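PDB 6DRU: glycosyl hydrolases family 31 family protein from Aspergillus niger, which hydrolyses xyloglucan oligosaccharides, releasing alpha-xylose from the glucose at their non-reducing end. Local coordinates for residues Ala237-Ala242 against Gly472-Gln477; Ser45-Pro50 against Ala188-Met193; Pro51-Glu56 against Gln232-Ala237. All blocks are in the same frame, centred on the assembly; numbering follows the deposited sequence.

In the fold
The three contacts form one connected patch where helix 228-239 sits between the N-terminal beta sheet and the TIM barrel. The segments of contacts 1 and 3 overlap at Ala237, and the Arg241 NH2 to Glu53 OE1 salt bridge (3.0 Å) joins them; their centres are about 11 Å apart. Contact 2 lies about 9 Å from contact 1 and 11 Å from contact 3, centre to centre. Two probable hydrogen bonds join contact 2 to contact 1: Leu238 O to Tyr48 N and Tyr473 OH to Met193 O, both 2.7 Å. The consecutive loop segments 45-50 and 51-56 serve contacts 2 and 3. None lies at the xylose pocket, although segment 472-477 closely follows pocket residue Arg470.

Contact 1. Residues Ala237-Ala242 against Gly472-Gln477; sequences ALTGRA and GYIGSQ
Gln477 spends its amide nitrogen on two oxygens of the 237-242 segment. NE2 donates to Gly240 O at 2.8 Å with a fairly straight bond (162°), and to Thr239 OG1 at 3.0 Å along a more bent path (142°). Both acceptors lie close to the amide plane, which fixes the rotation of the group. The amide gets there because the side chain is bent about its CB-CG bond (chi2 -86°) and turns back toward the end of the helix. Thr239 OG1 also bonds Ile235 O one turn back, so the hydroxyl joins helix and glutamine. Beyond the polar centre, Thr239 CG2 meets Ile474 CG2 at 3.6 Å, the two side chains crossing at about a right angle. Two CA-H...O contacts follow: Gly475 CA lies 3.2 Å from Thr239 O, and Ala242 CA lies 3.2 Å from Gln477 O. Gly240, with positive phi, takes the chain out of helix 228-239; Gly475, also with positive phi, occupies the third position of a type II turn from Tyr473 to Ser476. A glycine-terminated helix end thus docks on a tight turn in the loop between barrel strands 467-469 and 481-484 of the GH31 TIM barrel.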
# COMPACT_ATOMS: atom_id res chain seq x y z
N ALA A 237 -34.19 10.17 -16.41
CA ALA A 237 -34.55 8.83 -16.84
C ALA A 237 -33.45 7.82 -16.54
O ALA A 237 -33.73 6.62 -16.43
CB ALA A 237 -34.87 8.81 -18.34
N LEU A 238 -32.20 8.28 -16.40
CA LEU A 238 -31.10 7.39 -16.08
C LEU A 238 -30.93 7.20 -14.58
O LEU A 238 -30.68 6.08 -14.13
CB LEU A 238 -29.80 7.94 -16.67
CG LEU A 238 -29.59 7.75 -18.18
CD1 LEU A 238 -28.51 8.68 -18.68
CD2 LEU A 238 -29.26 6.31 -18.49
N THR A 239 -31.08 8.26 -13.80
CA THR A 239 -30.73 8.23 -12.38
C THR A 239 -31.91 8.36 -11.44
O THR A 239 -31.75 8.11 -10.24
CB THR A 239 -29.72 9.34 -12.08
OG1 THR A 239 -30.33 10.62 -12.30
CG2 THR A 239 -28.51 9.21 -12.98
N GLY A 240 -33.09 8.74 -11.93
CA GLY A 240 -34.25 8.81 -11.06
C GLY A 240 -35.18 9.98 -11.32
O GLY A 240 -34.74 11.12 -11.49
N ARG A 241 -36.48 9.69 -11.37
CA ARG A 241 -37.52 10.70 -11.49
C ARG A 241 -38.08 11.00 -10.10
O ARG A 241 -38.52 10.09 -9.39
CB ARG A 241 -38.63 10.23 -12.42
CG ARG A 241 -38.25 10.21 -13.89
CD ARG A 241 -38.34 11.59 -14.51
NE ARG A 241 -37.81 11.62 -15.87
CZ ARG A 241 -38.41 11.08 -16.92
NH1 ARG A 241 -39.58 10.46 -16.77
NH2 ARG A 241 -37.85 11.15 -18.12
N ALA A 242 -38.07 12.28 -9.73
CA ALA A 242 -38.48 12.66 -8.39
C ALA A 242 -39.95 12.34 -8.16
O ALA A 242 -40.75 12.35 -9.10
CB ALA A 242 -38.23 14.14 -8.15
N GLY A 472 -25.82 13.93 -0.52
CA GLY A 472 -26.45 12.98 -1.42
C GLY A 472 -25.48 12.58 -2.50
O GLY A 472 -24.27 12.76 -2.35
N TYR A 473 -26.01 12.06 -3.60
CA TYR A 473 -25.15 11.66 -4.70
C TYR A 473 -25.99 11.51 -5.97
O TYR A 473 -27.06 12.12 -6.09
CB TYR A 473 -24.38 10.37 -4.34
CG TYR A 473 -23.10 10.20 -5.13
CD1 TYR A 473 -22.16 11.21 -5.18
CD2 TYR A 473 -22.85 9.02 -5.82
CE1 TYR A 473 -20.99 11.06 -5.90
CE2 TYR A 473 -21.68 8.86 -6.55
CZ TYR A 473 -20.75 9.88 -6.58
OH TYR A 473 -19.59 9.73 -7.29
N ILE A 474 -25.50 10.69 -6.91
CA ILE A 474 -26.17 10.51 -8.19
C ILE A 474 -27.56 9.94 -7.96
O ILE A 474 -27.74 8.93 -7.28
CB ILE A 474 -25.33 9.60 -9.09
CG1 ILE A 474 -23.93 10.19 -9.29
CG2 ILE A 474 -26.01 9.40 -10.43
CD1 ILE A 474 -22.97 9.25 -9.98
N GLY A 475 -28.56 10.60 -8.54
CA GLY A 475 -29.93 10.11 -8.45
C GLY A 475 -30.59 10.30 -7.11
O GLY A 475 -31.60 9.64 -6.84
N SER A 476 -30.07 11.19 -6.26
CA SER A 476 -30.69 11.43 -4.96
C SER A 476 -32.09 12.00 -5.09
O SER A 476 -32.86 11.95 -4.11
CB SER A 476 -29.82 12.37 -4.13
OG SER A 476 -28.72 11.69 -3.55
N GLN A 477 -32.46 12.53 -6.25
CA GLN A 477 -33.79 13.10 -6.43
C GLN A 477 -34.89 12.04 -6.39
O GLN A 477 -36.07 12.41 -6.33
CB GLN A 477 -33.87 13.87 -7.75
CG GLN A 477 -33.81 13.01 -9.00
CD GLN A 477 -32.39 12.73 -9.45
OE1 GLN A 477 -31.42 13.12 -8.79
NE2 GLN A 477 -32.25 12.06 -10.58

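Contact 2. Residues Ser45-Pro50 against Ala188-Met193; sequences SFIYDP and AFIWNM
Asn192 holds the 45-50 loop with both ends of its side-chain amide. OD1 accepts the backbone N-H of Phe46 at 2.8 Å, on a lone pair in the carbonyl plane, and ND2 donates to Ser45 OG at 2.7 Å. That second bond is nearly straight (165°), with the hydroxyl oxygen almost in the amide plane. With CG anti to the backbone N (chi1 -173°), Asn192, which follows strand 187-191, reaches across to the loop. Its backbone is the centre of an inverse gamma turn.

The close packing gathers round the same amide. Ile47 brings CG1 to 3.6 Å from Asn192 ND2, and the Phe46 ring puts its edge to OD1, CD2 being 3.5 Å away with ring and amide planes 72° apart. The Phe46 ring is also met edge-to-face by Tyr473 and Trp441, which extend the packing toward the barrel. On either side of Asn192 in the chain the fit is looser: back in the strand, Ile47 CG2 and Ile190 CG2 stand 4.4 Å apart; just after Asn192, Phe46 CE2 comes no nearer than 4.3 Å to Met193 C. Ser45 marks the more open side, being partly exposed while Phe46, Ile47 and Asn192 are buried. Its OG also receives a long, weak bond from Ile47 N, which ties the short loop back on itself.

A second bond from Asn192 ND2 goes to Asp217 OD2 on the neighbouring strand 216-222. The carboxylate probably fixes which way round the amide sits, with NH2 toward Asp217 and Ser45 and the oxygen toward Phe46 N; it may also polarise the N-H bonds. A single buried asparagine meets a loop N-H, a serine oxygen and an aspartate together, and joins the loop to two strands of the N-terminal sheet.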
# COMPACT_ATOMS: atom_id res chain seq x y z
N SER A 45 -24.26 0.77 -8.40
CA SER A 45 -24.63 1.55 -9.56
C SER A 45 -25.77 2.49 -9.19
O SER A 45 -26.63 2.15 -8.38
CB SER A 45 -25.07 0.66 -10.73
OG SER A 45 -25.47 1.43 -11.85
N PHE A 46 -25.75 3.68 -9.78
CA PHE A 46 -26.75 4.71 -9.49
C PHE A 46 -27.67 4.97 -10.67
O PHE A 46 -28.49 5.88 -10.61
CB PHE A 46 -26.06 6.00 -9.05
CG PHE A 46 -25.25 5.85 -7.79
CD1 PHE A 46 -25.85 5.93 -6.55
CD2 PHE A 46 -23.88 5.61 -7.86
CE1 PHE A 46 -25.10 5.78 -5.39
CE2 PHE A 46 -23.13 5.47 -6.71
CZ PHE A 46 -23.74 5.55 -5.47
N ILE A 47 -27.55 4.18 -11.74
CA ILE A 47 -28.39 4.35 -12.93
C ILE A 47 -29.34 3.17 -13.03
O ILE A 47 -29.07 2.07 -12.53
CB ILE A 47 -27.55 4.49 -14.21
CG1 ILE A 47 -26.79 3.20 -14.50
CG2 ILE A 47 -26.59 5.67 -14.10
CD1 ILE A 47 -26.17 3.15 -15.89
N TYR A 48 -30.48 3.41 -13.69
CA TYR A 48 -31.51 2.40 -13.86
C TYR A 48 -31.24 1.57 -15.11
O TYR A 48 -30.87 2.11 -16.15
CB TYR A 48 -32.89 3.05 -13.95
CG TYR A 48 -33.41 3.61 -12.64
CD1 TYR A 48 -32.99 4.84 -12.17
CD2 TYR A 48 -34.32 2.89 -11.88
CE1 TYR A 48 -33.47 5.35 -10.98
CE2 TYR A 48 -34.80 3.39 -10.68
CZ TYR A 48 -34.37 4.62 -10.23
OH TYR A 48 -34.84 5.12 -9.04
N ASP A 49 -31.45 0.26 -15.00
CA ASP A 49 -31.33 -0.65 -16.13
C ASP A 49 -32.56 -1.53 -16.18
O ASP A 49 -32.72 -2.41 -15.30
CB ASP A 49 -30.06 -1.49 -16.05
CG ASP A 49 -29.81 -2.29 -17.31
OD1 ASP A 49 -30.49 -2.04 -18.32
OD2 ASP A 49 -28.92 -3.17 -17.29
N PRO A 50 -33.47 -1.35 -17.16
CA PRO A 50 -33.35 -0.33 -18.21
C PRO A 50 -33.68 1.06 -17.67
O PRO A 50 -34.23 1.15 -16.58
CB PRO A 50 -34.38 -0.79 -19.24
CG PRO A 50 -35.44 -1.44 -18.42
CD PRO A 50 -34.72 -2.11 -17.27
N ALA A 188 -24.66 15.37 -21.92
CA ALA A 188 -24.52 15.19 -20.49
C ALA A 188 -23.70 13.93 -20.23
O ALA A 188 -23.59 13.05 -21.08
CB ALA A 188 -25.88 15.10 -19.79
N PHE A 189 -23.12 13.86 -19.03
CA PHE A 189 -22.17 12.82 -18.69
C PHE A 189 -22.37 12.41 -17.24
O PHE A 189 -22.50 13.28 -16.36
CB PHE A 189 -20.73 13.31 -18.93
CG PHE A 189 -19.68 12.24 -18.79
CD1 PHE A 189 -19.15 11.92 -17.54
CD2 PHE A 189 -19.19 11.58 -19.90
CE1 PHE A 189 -18.17 10.95 -17.42
CE2 PHE A 189 -18.21 10.61 -19.78
CZ PHE A 189 -17.70 10.30 -18.53
N ILE A 190 -22.38 11.11 -16.98
CA ILE A 190 -22.56 10.56 -15.64
C ILE A 190 -21.40 9.61 -15.36
O ILE A 190 -21.24 8.60 -16.06
CB ILE A 190 -23.90 9.82 -15.49
CG1 ILE A 190 -25.06 10.74 -15.83
CG2 ILE A 190 -24.04 9.27 -14.07
CD1 ILE A 190 -26.41 10.06 -15.78
N TRP A 191 -20.61 9.93 -14.34
CA TRP A 191 -19.53 9.06 -13.86
C TRP A 191 -20.14 8.17 -12.78
O TRP A 191 -20.15 8.51 -11.60
CB TRP A 191 -18.37 9.90 -13.36
CG TRP A 191 -17.16 9.17 -12.84
CD1 TRP A 191 -16.80 9.02 -11.53
CD2 TRP A 191 -16.13 8.54 -13.61
NE1 TRP A 191 -15.62 8.32 -11.44
CE2 TRP A 191 -15.19 8.01 -12.70
CE3 TRP A 191 -15.92 8.35 -14.98
CZ2 TRP A 191 -14.06 7.31 -13.11
CZ3 TRP A 191 -14.79 7.65 -15.39
CH2 TRP A 191 -13.88 7.15 -14.46
N ASN A 192 -20.66 7.01 -13.21
CA ASN A 192 -21.42 6.11 -12.33
C ASN A 192 -20.46 5.31 -11.45
O ASN A 192 -20.24 4.11 -11.64
CB ASN A 192 -22.31 5.21 -13.17
CG ASN A 192 -23.26 4.38 -12.32
OD1 ASN A 192 -23.64 4.77 -11.22
ND2 ASN A 192 -23.65 3.22 -12.84
N MET A 193 -19.89 6.00 -10.46
CA MET A 193 -18.87 5.42 -9.60
C MET A 193 -19.09 5.89 -8.17
O MET A 193 -19.26 7.10 -7.94
CB MET A 193 -17.47 5.80 -10.08
CG MET A 193 -17.18 5.45 -11.52
SD MET A 193 -16.76 3.72 -11.75
CE MET A 193 -15.05 3.72 -11.21

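Contact 3. Residues Pro51-Glu56 against Gln232-Ala237; sequences PIEGYE and QQRISA
Ile52 N donates to Ala237 O at 2.8 Å, approaching in the carbonyl plane with a C=O...N angle of 149°, which gives a loop donor to a carbonyl in the last turn of helix 228-239. Alongside this bond, Ile52 lays CD1 3.6 Å from Ser236 O, although the residue as a whole remains exposed. Ala237 CB packs against Glu53, 3.8 Å from Glu53 O and 4.1 Å from Glu53 CB. From there Glu53 runs out extended, CG anti to the backbone N (chi1 153°), and carries its carboxylate back along the helix to Gln233. Gln233 NE2 binds Glu53 OE2 at 2.6 Å, on the syn lone pair; the N-H path is bent (135°), and the two side chains cross at about a right angle. Arg234 NH1 adds a long salt bridge, 3.9 Å from the same OE2, while its NE pairs with Asp27. The other oxygen, Glu53 OE1, forms a salt bridge with Arg241, which also bonds Ser236 OG. With an amide and two guanidinium groups about it, the Glu53 carboxylate is probably kept ionised, and it ties the loop to the helix and to the chain just after it, by charge as well as by a hydrogen bond.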
# COMPACT_ATOMS: atom_id res chain seq x y z
N PRO A 51 -33.32 2.11 -18.41
CA PRO A 51 -33.68 3.46 -17.98
C PRO A 51 -35.18 3.58 -17.75
O PRO A 51 -35.98 2.87 -18.37
CB PRO A 51 -33.20 4.34 -19.14
CG PRO A 51 -32.09 3.57 -19.75
CD PRO A 51 -32.46 2.12 -19.61
N ILE A 52 -35.54 4.50 -16.85
CA ILE A 52 -36.95 4.75 -16.53
C ILE A 52 -37.75 5.01 -17.79
O ILE A 52 -38.95 4.70 -17.85
CB ILE A 52 -37.05 5.92 -15.53
CG1 ILE A 52 -36.55 5.50 -14.14
CG2 ILE A 52 -38.48 6.44 -15.42
CD1 ILE A 52 -36.25 6.67 -13.24
N GLU A 53 -37.11 5.55 -18.82
CA GLU A 53 -37.77 5.93 -20.05
C GLU A 53 -36.76 5.81 -21.18
O GLU A 53 -35.67 6.38 -21.11
CB GLU A 53 -38.32 7.35 -19.93
CG GLU A 53 -38.46 8.13 -21.21
CD GLU A 53 -38.85 9.57 -20.95
OE1 GLU A 53 -39.73 9.79 -20.09
OE2 GLU A 53 -38.26 10.47 -21.58
N GLY A 54 -37.11 5.04 -22.21
CA GLY A 54 -36.19 4.81 -23.31
C GLY A 54 -36.80 3.87 -24.32
O GLY A 54 -37.95 3.45 -24.22
N TYR A 55 -35.98 3.54 -25.33
CA TYR A 55 -36.40 2.67 -26.42
C TYR A 55 -36.47 1.20 -26.03
O TYR A 55 -37.03 0.41 -26.80
CB TYR A 55 -35.44 2.82 -27.61
CG TYR A 55 -34.12 2.10 -27.40
CD1 TYR A 55 -33.10 2.68 -26.67
CD2 TYR A 55 -33.91 0.83 -27.93
CE1 TYR A 55 -31.90 2.02 -26.48
CE2 TYR A 55 -32.72 0.17 -27.74
CZ TYR A 55 -31.71 0.77 -27.02
OH TYR A 55 -30.52 0.11 -26.83
N GLU A 56 -35.93 0.82 -24.88
CA GLU A 56 -35.75 -0.59 -24.56
C GLU A 56 -37.02 -1.21 -24.02
O GLU A 56 -37.90 -0.54 -23.48
CB GLU A 56 -34.62 -0.77 -23.55
CG GLU A 56 -33.36 0.01 -23.86
CD GLU A 56 -33.31 1.34 -23.13
OE1 GLU A 56 -34.37 1.80 -22.65
OE2 GLU A 56 -32.21 1.92 -23.04
N GLN A 232 -31.85 17.18 -19.13
CA GLN A 232 -32.37 16.84 -17.81
C GLN A 232 -33.43 15.75 -17.89
O GLN A 232 -33.59 14.98 -16.94
CB GLN A 232 -32.94 18.09 -17.14
CG GLN A 232 -31.88 19.09 -16.71
CD GLN A 232 -30.92 18.53 -15.68
OE1 GLN A 232 -31.34 17.86 -14.73
NE2 GLN A 232 -29.64 18.78 -15.87
N GLN A 233 -34.16 15.68 -19.00
CA GLN A 233 -35.11 14.58 -19.18
C GLN A 233 -34.38 13.24 -19.28
O GLN A 233 -34.86 12.23 -18.77
CB GLN A 233 -35.96 14.81 -20.43
CG GLN A 233 -37.33 14.14 -20.39
CD GLN A 233 -38.00 14.12 -21.75
OE1 GLN A 233 -37.96 15.10 -22.49
NE2 GLN A 233 -38.62 12.99 -22.08
N ARG A 234 -33.21 13.23 -19.94
CA ARG A 234 -32.44 12.01 -20.07
C ARG A 234 -31.72 11.65 -18.78
O ARG A 234 -31.64 10.47 -18.42
CB ARG A 234 -31.43 12.16 -21.22
CG ARG A 234 -32.06 12.54 -22.55
CD ARG A 234 -32.70 11.36 -23.24
NE ARG A 234 -33.23 11.71 -24.55
CZ ARG A 234 -34.51 12.02 -24.78
NH1 ARG A 234 -35.39 12.01 -23.79
NH2 ARG A 234 -34.90 12.32 -26.01
N ILE A 235 -31.18 12.65 -18.08
CA ILE A 235 -30.47 12.39 -16.83
C ILE A 235 -31.42 11.78 -15.80
O ILE A 235 -31.09 10.80 -15.12
CB ILE A 235 -29.81 13.67 -16.30
CG1 ILE A 235 -28.70 14.14 -17.23
CG2 ILE A 235 -29.28 13.47 -14.89
CD1 ILE A 235 -28.17 15.52 -16.92
N SER A 236 -32.62 12.36 -15.68
CA SER A 236 -33.60 11.85 -14.72
C SER A 236 -34.08 10.46 -15.11
O SER A 236 -34.37 9.63 -14.23
CB SER A 236 -34.78 12.81 -14.61
OG SER A 236 -35.39 13.03 -15.87
N ALA A 237 -34.19 10.17 -16.41
CA ALA A 237 -34.55 8.83 -16.84
C ALA A 237 -33.45 7.82 -16.54
O ALA A 237 -33.73 6.62 -16.43
CB ALA A 237 -34.87 8.81 -18.34